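Local coordinates for cell division control protein Cdc48 (Mycobacterium smegmatis, PDB 5E7P) that probably binds and hydrolyses ATP as an AAA-family ATPase with two ATPase modules, and is captured here with ADP bound, at residues R664-S669 with A695-S700. Sequence-based numbering, arbitrary orientation.
Sequences RTAGKS and ALLRES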
# COMPACT_ATOMS: atom_id res chain seq x y z
N ARG A 664 11.78 4.11 -24.18
CA ARG A 664 12.49 2.85 -23.97
C ARG A 664 12.10 2.15 -22.67
O ARG A 664 11.96 0.93 -22.64
CB ARG A 664 14.01 3.06 -24.02
CG ARG A 664 14.55 3.16 -25.43
CD ARG A 664 16.03 2.82 -25.48
NE ARG A 664 16.47 2.58 -26.85
CZ ARG A 664 16.82 3.55 -27.69
NH1 ARG A 664 16.80 4.81 -27.30
NH2 ARG A 664 17.20 3.24 -28.93
N THR A 665 11.92 2.93 -21.61
CA THR A 665 11.50 2.38 -20.32
C THR A 665 10.13 1.72 -20.44
O THR A 665 9.95 0.56 -20.06
CB THR A 665 11.45 3.47 -19.22
OG1 THR A 665 12.79 3.82 -18.84
CG2 THR A 665 10.71 2.96 -18.00
N ALA A 666 9.16 2.45 -20.99
CA ALA A 666 7.79 1.96 -21.07
C ALA A 666 7.60 0.93 -22.19
O ALA A 666 6.79 0.02 -22.07
CB ALA A 666 6.82 3.12 -21.24
N GLY A 667 8.35 1.08 -23.27
CA GLY A 667 8.19 0.21 -24.43
C GLY A 667 9.19 -0.92 -24.49
O GLY A 667 9.40 -1.51 -25.55
N LYS A 668 9.80 -1.24 -23.35
CA LYS A 668 10.90 -2.20 -23.31
C LYS A 668 10.52 -3.60 -23.79
O LYS A 668 11.31 -4.26 -24.45
CB LYS A 668 11.52 -2.26 -21.91
CG LYS A 668 10.62 -2.84 -20.83
CD LYS A 668 11.43 -3.26 -19.61
CE LYS A 668 12.53 -4.24 -20.00
NZ LYS A 668 13.35 -4.66 -18.82
N SER A 669 9.32 -4.05 -23.45
CA SER A 669 8.91 -5.41 -23.78
C SER A 669 7.85 -5.48 -24.87
O SER A 669 7.27 -6.53 -25.13
CB SER A 669 8.45 -6.16 -22.53
OG SER A 669 9.55 -6.52 -21.72
N ALA A 695 1.28 7.26 -23.23
CA ALA A 695 -0.02 7.03 -23.85
C ALA A 695 0.11 6.71 -25.34
O ALA A 695 -0.72 6.01 -25.91
CB ALA A 695 -0.93 8.23 -23.65
N LEU A 696 1.17 7.23 -25.97
CA LEU A 696 1.41 6.96 -27.38
C LEU A 696 1.82 5.50 -27.60
O LEU A 696 1.48 4.90 -28.61
CB LEU A 696 2.48 7.90 -27.94
CG LEU A 696 2.76 7.77 -29.44
CD1 LEU A 696 1.51 8.05 -30.25
CD2 LEU A 696 3.90 8.68 -29.88
N LEU A 697 2.55 4.94 -26.64
CA LEU A 697 2.96 3.54 -26.70
C LEU A 697 1.78 2.63 -26.40
O LEU A 697 1.62 1.58 -27.03
CB LEU A 697 4.08 3.27 -25.70
CG LEU A 697 5.45 3.86 -26.02
CD1 LEU A 697 6.37 3.75 -24.81
CD2 LEU A 697 6.06 3.16 -27.22
N ARG A 698 0.98 3.03 -25.42
CA ARG A 698 -0.24 2.33 -25.06
C ARG A 698 -1.19 2.26 -26.25
O ARG A 698 -1.71 1.20 -26.59
CB ARG A 698 -0.91 3.07 -23.90
CG ARG A 698 -2.34 2.65 -23.59
CD ARG A 698 -3.00 3.71 -22.72
NE ARG A 698 -4.21 3.23 -22.06
CZ ARG A 698 -5.43 3.29 -22.60
NH1 ARG A 698 -5.59 3.79 -23.82
NH2 ARG A 698 -6.48 2.83 -21.92
N GLU A 699 -1.40 3.40 -26.90
CA GLU A 699 -2.28 3.48 -28.05
C GLU A 699 -1.69 2.72 -29.24
O GLU A 699 -2.43 2.07 -29.98
CB GLU A 699 -2.54 4.94 -28.43
CG GLU A 699 -3.58 5.12 -29.51
CD GLU A 699 -4.95 4.60 -29.10
OE1 GLU A 699 -5.26 4.59 -27.89
OE2 GLU A 699 -5.72 4.19 -30.00
N SER A 700 -0.38 2.81 -29.41
CA SER A 700 0.30 2.11 -30.51
C SER A 700 0.12 0.61 -30.38
O SER A 700 -0.23 -0.07 -31.34
CB SER A 700 1.79 2.46 -30.54
OG SER A 700 1.99 3.82 -30.88
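In the C-terminal lid of the second AAA module, where helix 656-666 ends and helix 690-707 passes beside it, Leu697 meets Ala666 and Gly667. The backbones come nearest at Gly667 and Leu697, whose CA atoms are 6.6 Å apart, and a single side-chain branch bridges them. Leu697 CD1 lies 3.7 Å from Ala666 CB and equally far from Gly667 N, so one methyl meets both the last helical residue and the first residue beyond it. With CG anti to its carbonyl carbon (chi1 -71°), Leu697 extends CD1 to the helix end, and the CB atoms of Leu697 and Ala666 both start out toward the other segment. Gly667 is the first residue to leave helical geometry (phi/psi -98°/20°), so Leu697 meets the chain just where helix 656-666 ends. On the far helix, Leu696 O accepts from both Ser700 N (2.9 Å) and Ser700 OG (2.6 Å), which approach from opposite faces of its carbonyl plane, while the side chain of Leu696 packs on Ala722 of helix 716-725. The side chain of Ala666 is about 6 Å from a bound ADP, which places the contact near the nucleotide. With no hydrogen bond or salt bridge between the segments and just 99 Å² buried, the join is small and rests on van der Waals packing.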